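Side-chain contacts in ribonucleoside-diphosphate reductase (PDB 5IM3), which probably catalyses the reduction of ribonucleoside diphosphates to the deoxyribonucleotide precursors of DNA, and binds the allosteric nucleotide dATP: residues 328-333 and 631-636; 346-349 and 354-357. One frame throughout, in Å; residues are numbered along the deposited sequence.

Both contacts are buried, with centres about 11 Å apart, and contact 2 is nested in the chain loop that contact 1 closes. Contact 1 joins residues almost 300 positions apart, the C-terminal part of helix 319-330 in the all-alpha region and helix 620-640 of the barrel region; contact 2 is local, between the end of helix 337-349 and strand 353-355. Their chemistry differs accordingly: an amide-to-carbonyl hydrogen bond beside a leucine-methionine touch in contact 1, van der Waals packing in contact 2. They meet at Met633, whose SD lies 3.7 Å from Leu347 CD2 and whose CE methyl also touches Leu348 and the Ser355 hydroxyl.

Contact 1: residues 328-333 and 631-636; sequences MGLAIE and VRMLDN
Asn636 turns its carboxamide to the backbone carbonyl of Leu330, and ND2 donates a hydrogen bond of 2.8 Å to Leu330 O. The bond is fairly straight, 158° at the hydrogen. Leu330 O lies close to the amide plane of Asn636, while the donor is tilted 19° from the carbonyl plane. CB of Asn636 also rests 3.4 Å from Leu330 O. With its CG anti to the carbonyl carbon (chi1 -74°), Asn636 points the amide at the neighbouring segment 328-333. Glu334 takes a second bond from ND2 and Arg707 donates to OD1, so partners at both ends of the amide fix its flip. This joins the C-terminal part of helix 319-330, in the all-alpha region of the reductase large chain, to helix 620-640 of the barrel region. One turn back along helix 620-640, Met633 is bent at chi3 and brings its CE methyl to Leu330 CD1 at 3.6 Å. The two side chains meet at about a right angle, methyl to methyl, rather than lying alongside. Phe344 of helix 337-349 and Tyr353 of strand 353-355 also pack on Met633.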
ATOM      1  N   MET A 328      28.160  -4.088  55.996  1.00 52.31           N
ATOM      2  CA  MET A 328      29.145  -4.970  56.617  1.00 53.85           C
ATOM      3  C   MET A 328      29.901  -5.765  55.561  1.00 52.68           C
ATOM      4  O   MET A 328      31.135  -5.846  55.591  1.00 51.82           O
ATOM      5  CB  MET A 328      28.453  -5.913  57.606  1.00 55.26           C
ATOM      6  CG  MET A 328      27.923  -5.235  58.875  1.00 56.52           C
ATOM      7  SD  MET A 328      26.773  -6.271  59.810  1.00 55.23           S
ATOM      8  CE  MET A 328      27.886  -7.465  60.541  1.00 56.05           C
ATOM      9  N   GLY A 329      29.175  -6.356  54.611  1.00 51.83           N
ATOM     10  CA  GLY A 329      29.822  -7.128  53.564  1.00 51.49           C
ATOM     11  C   GLY A 329      30.831  -6.321  52.776  1.00 50.98           C
ATOM     12  O   GLY A 329      31.856  -6.853  52.342  1.00 54.01           O
ATOM     13  N   LEU A 330      30.566  -5.031  52.584  1.00 51.25           N
ATOM     14  CA  LEU A 330      31.496  -4.156  51.886  1.00 51.85           C
ATOM     15  C   LEU A 330      32.651  -3.690  52.759  1.00 52.87           C
ATOM     16  O   LEU A 330      33.600  -3.102  52.227  1.00 51.21           O
ATOM     17  CB  LEU A 330      30.745  -2.938  51.335  1.00 52.32           C
ATOM     18  CG  LEU A 330      29.762  -3.232  50.195  1.00 53.32           C
ATOM     19  CD1 LEU A 330      28.996  -1.971  49.821  1.00 52.81           C
ATOM     20  CD2 LEU A 330      30.488  -3.803  48.979  1.00 51.04           C
ATOM     21  N   ALA A 331      32.605  -3.945  54.070  1.00 53.39           N
ATOM     22  CA  ALA A 331      33.640  -3.488  54.990  1.00 52.16           C
ATOM     23  C   ALA A 331      34.375  -4.627  55.692  1.00 54.38           C
ATOM     24  O   ALA A 331      35.098  -4.370  56.664  1.00 55.37           O
ATOM     25  CB  ALA A 331      33.029  -2.550  56.036  1.00 55.52           C
ATOM     26  N   ILE A 332      34.226  -5.873  55.233  1.00 60.90           N
ATOM     27  CA  ILE A 332      34.859  -6.998  55.915  1.00 65.16           C
ATOM     28  C   ILE A 332      36.380  -6.947  55.872  1.00 65.48           C
ATOM     29  O   ILE A 332      37.030  -7.758  56.535  1.00 69.58           O
ATOM     30  CB  ILE A 332      34.399  -8.353  55.331  1.00 66.44           C
ATOM     31  CG1 ILE A 332      34.633  -8.400  53.821  1.00 68.99           C
ATOM     32  CG2 ILE A 332      32.946  -8.614  55.651  1.00 67.42           C
ATOM     33  CD1 ILE A 332      34.470  -9.788  53.234  1.00 70.83           C
ATOM     34  N   GLU A 333      36.969  -6.034  55.102  1.00 61.80           N
ATOM     35  CA  GLU A 333      38.421  -5.931  55.013  1.00 64.49           C
ATOM     36  C   GLU A 333      38.932  -4.538  55.353  1.00 65.38           C
ATOM     37  O   GLU A 333      40.126  -4.268  55.180  1.00 66.85           O
ATOM     38  CB  GLU A 333      38.900  -6.341  53.616  1.00 66.36           C
ATOM     39  CG  GLU A 333      38.667  -7.810  53.312  1.00 67.58           C
ATOM     40  CD  GLU A 333      39.299  -8.249  52.008  1.00 70.87           C
ATOM     41  OE1 GLU A 333      40.263  -7.591  51.561  1.00 73.04           O
ATOM     42  OE2 GLU A 333      38.828  -9.254  51.431  1.00 70.44           O
ATOM     43  N   VAL A 631      32.672   6.235  46.190  1.00 55.33           N
ATOM     44  CA  VAL A 631      33.862   5.739  45.506  1.00 54.78           C
ATOM     45  C   VAL A 631      34.586   4.719  46.375  1.00 55.62           C
ATOM     46  O   VAL A 631      35.070   3.694  45.881  1.00 53.02           O
ATOM     47  CB  VAL A 631      34.783   6.912  45.115  1.00 56.74           C
ATOM     48  CG1 VAL A 631      36.099   6.397  44.536  1.00 56.23           C
ATOM     49  CG2 VAL A 631      34.083   7.826  44.114  1.00 54.49           C
ATOM     50  N   ARG A 632      34.676   4.979  47.682  1.00 52.54           N
ATOM     51  CA  ARG A 632      35.329   4.027  48.571  1.00 52.25           C
ATOM     52  C   ARG A 632      34.611   2.684  48.551  1.00 51.85           C
ATOM     53  O   ARG A 632      35.245   1.629  48.434  1.00 50.74           O
ATOM     54  CB  ARG A 632      35.387   4.579  49.994  1.00 54.53           C
ATOM     55  CG  ARG A 632      36.210   3.716  50.941  1.00 55.52           C
ATOM     56  CD  ARG A 632      36.173   4.243  52.370  1.00 57.07           C
ATOM     57  NE  ARG A 632      37.099   3.519  53.235  1.00 55.48           N
ATOM     58  CZ  ARG A 632      38.372   3.852  53.418  1.00 58.94           C
ATOM     59  NH1 ARG A 632      38.888   4.907  52.799  1.00 57.44           N
ATOM     60  NH2 ARG A 632      39.138   3.127  54.227  1.00 58.67           N
ATOM     61  N   MET A 633      33.281   2.704  48.665  1.00 51.77           N
ATOM     62  CA  MET A 633      32.517   1.462  48.608  1.00 52.81           C
ATOM     63  C   MET A 633      32.766   0.724  47.300  1.00 51.20           C
ATOM     64  O   MET A 633      32.902  -0.506  47.288  1.00 50.20           O
ATOM     65  CB  MET A 633      31.028   1.760  48.781  1.00 54.47           C
ATOM     66  CG  MET A 633      30.688   2.355  50.137  1.00 55.13           C
ATOM     67  SD  MET A 633      28.995   2.957  50.245  1.00 57.32           S
ATOM     68  CE  MET A 633      28.056   1.447  50.055  1.00 54.83           C
ATOM     69  N   LEU A 634      32.837   1.456  46.185  1.00 49.10           N
ATOM     70  CA  LEU A 634      33.082   0.808  44.899  1.00 48.48           C
ATOM     71  C   LEU A 634      34.493   0.239  44.831  1.00 47.89           C
ATOM     72  O   LEU A 634      34.706  -0.839  44.265  1.00 46.86           O
ATOM     73  CB  LEU A 634      32.842   1.794  43.756  1.00 46.00           C
ATOM     74  CG  LEU A 634      31.380   2.155  43.475  1.00 49.34           C
ATOM     75  CD1 LEU A 634      31.279   3.183  42.354  1.00 47.68           C
ATOM     76  CD2 LEU A 634      30.555   0.918  43.132  1.00 47.24           C
ATOM     77  N   ASP A 635      35.471   0.940  45.408  1.00 49.34           N
ATOM     78  CA  ASP A 635      36.824   0.400  45.435  1.00 52.15           C
ATOM     79  C   ASP A 635      36.885  -0.861  46.285  1.00 53.79           C
ATOM     80  O   ASP A 635      37.615  -1.804  45.958  1.00 52.95           O
ATOM     81  CB  ASP A 635      37.805   1.450  45.952  1.00 52.59           C
ATOM     82  CG  ASP A 635      39.245   1.133  45.583  1.00 55.24           C
ATOM     83  OD1 ASP A 635      39.508   0.866  44.392  1.00 54.99           O
ATOM     84  OD2 ASP A 635      40.113   1.138  46.478  1.00 56.05           O
ATOM     85  N   ASN A 636      36.112  -0.903  47.376  1.00 51.88           N
ATOM     86  CA  ASN A 636      36.043  -2.111  48.191  1.00 51.74           C
ATOM     87  C   ASN A 636      35.463  -3.277  47.400  1.00 50.27           C
ATOM     88  O   ASN A 636      35.898  -4.424  47.562  1.00 49.35           O
ATOM     89  CB  ASN A 636      35.201  -1.854  49.440  1.00 51.97           C
ATOM     90  CG  ASN A 636      35.923  -1.016  50.476  1.00 52.20           C
ATOM     91  OD1 ASN A 636      36.920  -0.358  50.181  1.00 52.29           O
ATOM     92  ND2 ASN A 636      35.420  -1.041  51.703  1.00 53.51           N
TER

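Contact 2: residues 346-349 and 354-357; sequences NLLS and MSST
Segment 346-349 is the last turn of helix 337-349, and after a short connection the chain returns as strand 353-355, which leads through Ser356, at an N-cap position, into helix 357-362. The backbones come closest at Leu348 and Met354, whose CA atoms are 5.7 Å apart. The CD2 methyl of Leu348 rests against the strand, 3.7 Å from both OG and N of Ser355, and 4.1 Å from Met354 SD. Met354 is bent at chi2 and chi3 (55° and 61°), a fold that carries its CE methyl back to the helix end, 3.7 Å from Leu348 O. One leucine thus meets the sulfur through its branch and the terminal methyl through its carbonyl. On the strand side, Met354 pairs through its backbone with Ser606 of strand 600-608, an antiparallel partner in the barrel sheet, and its side chain also packs on Ile775 and Thr779 of helix 773-779. Phe323 and Val326 of helix 319-330 press on Leu348. Neither the Ser355 hydroxyl nor the Leu348 carbonyl hydrogen-bonds across these segments, so helix end and strand are held together here by dispersion and by burial of the leucine and methionine.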
ATOM      1  N   ASN A 346      24.831   4.259  56.657  1.00 61.08           N
ATOM      2  CA  ASN A 346      24.155   5.550  56.623  1.00 60.29           C
ATOM      3  C   ASN A 346      23.941   6.020  55.191  1.00 60.99           C
ATOM      4  O   ASN A 346      22.895   6.594  54.868  1.00 59.64           O
ATOM      5  CB  ASN A 346      24.958   6.583  57.409  1.00 61.62           C
ATOM      6  CG  ASN A 346      24.870   6.370  58.907  1.00 64.42           C
ATOM      7  OD1 ASN A 346      23.876   5.846  59.414  1.00 63.79           O
ATOM      8  ND2 ASN A 346      25.909   6.779  59.625  1.00 63.42           N
ATOM      9  N   LEU A 347      24.920   5.784  54.315  1.00 61.90           N
ATOM     10  CA  LEU A 347      24.777   6.210  52.928  1.00 64.08           C
ATOM     11  C   LEU A 347      23.678   5.426  52.220  1.00 62.79           C
ATOM     12  O   LEU A 347      22.901   5.996  51.444  1.00 63.32           O
ATOM     13  CB  LEU A 347      26.107   6.049  52.191  1.00 64.94           C
ATOM     14  CG  LEU A 347      26.198   6.796  50.860  1.00 64.45           C
ATOM     15  CD1 LEU A 347      26.248   8.304  51.098  1.00 66.37           C
ATOM     16  CD2 LEU A 347      27.400   6.335  50.056  1.00 62.29           C
ATOM     17  N   LEU A 348      23.588   4.121  52.483  1.00 57.79           N
ATOM     18  CA  LEU A 348      22.612   3.276  51.803  1.00 54.51           C
ATOM     19  C   LEU A 348      21.202   3.492  52.345  1.00 55.46           C
ATOM     20  O   LEU A 348      20.264   3.724  51.576  1.00 55.75           O
ATOM     21  CB  LEU A 348      23.015   1.806  51.942  1.00 53.04           C
ATOM     22  CG  LEU A 348      24.263   1.365  51.173  1.00 52.37           C
ATOM     23  CD1 LEU A 348      24.660  -0.044  51.577  1.00 52.03           C
ATOM     24  CD2 LEU A 348      24.027   1.437  49.671  1.00 50.77           C
ATOM     25  N   SER A 349      21.037   3.422  53.668  1.00 55.40           N
ATOM     26  CA  SER A 349      19.713   3.502  54.275  1.00 58.29           C
ATOM     27  C   SER A 349      19.048   4.859  54.074  1.00 58.36           C
ATOM     28  O   SER A 349      17.820   4.950  54.174  1.00 59.64           O
ATOM     29  CB  SER A 349      19.805   3.194  55.771  1.00 58.64           C
ATOM     30  OG  SER A 349      20.693   4.087  56.421  1.00 56.80           O
ATOM     31  N   MET A 354      23.084   4.205  46.129  1.00 53.36           N
ATOM     32  CA  MET A 354      22.631   2.820  46.154  1.00 52.32           C
ATOM     33  C   MET A 354      23.595   1.970  45.348  1.00 53.55           C
ATOM     34  O   MET A 354      23.850   2.255  44.175  1.00 55.70           O
ATOM     35  CB  MET A 354      21.207   2.689  45.603  1.00 52.42           C
ATOM     36  CG  MET A 354      20.568   1.333  45.866  1.00 51.73           C
ATOM     37  SD  MET A 354      20.557   0.873  47.615  1.00 55.05           S
ATOM     38  CE  MET A 354      19.576   2.196  48.323  1.00 53.24           C
ATOM     39  N   SER A 355      24.126   0.931  45.980  1.00 54.22           N
ATOM     40  CA  SER A 355      24.978  -0.010  45.280  1.00 52.21           C
ATOM     41  C   SER A 355      24.186  -0.710  44.183  1.00 53.03           C
ATOM     42  O   SER A 355      22.952  -0.720  44.176  1.00 50.36           O
ATOM     43  CB  SER A 355      25.551  -1.034  46.259  1.00 52.75           C
ATOM     44  OG  SER A 355      26.215  -0.390  47.333  1.00 50.91           O
ATOM     45  N   SER A 356      24.918  -1.299  43.242  1.00 52.11           N
ATOM     46  CA  SER A 356      24.287  -2.007  42.144  1.00 52.60           C
ATOM     47  C   SER A 356      23.522  -3.224  42.659  1.00 53.24           C
ATOM     48  O   SER A 356      23.731  -3.702  43.778  1.00 52.78           O
ATOM     49  CB  SER A 356      25.335  -2.450  41.127  1.00 52.72           C
ATOM     50  OG  SER A 356      26.264  -3.333  41.730  1.00 54.18           O
ATOM     51  N   THR A 357      22.631  -3.728  41.809  1.00 52.69           N
ATOM     52  CA  THR A 357      21.832  -4.908  42.133  1.00 53.75           C
ATOM     53  C   THR A 357      22.661  -6.091  42.620  1.00 52.19           C
ATOM     54  O   THR A 357      22.286  -6.696  43.637  1.00 52.03           O
ATOM     55  CB  THR A 357      20.997  -5.273  40.896  1.00 55.81           C
ATOM     56  OG1 THR A 357      19.814  -4.460  40.871  1.00 57.72           O
ATOM     57  CG2 THR A 357      20.600  -6.745  40.886  1.00 55.24           C
TER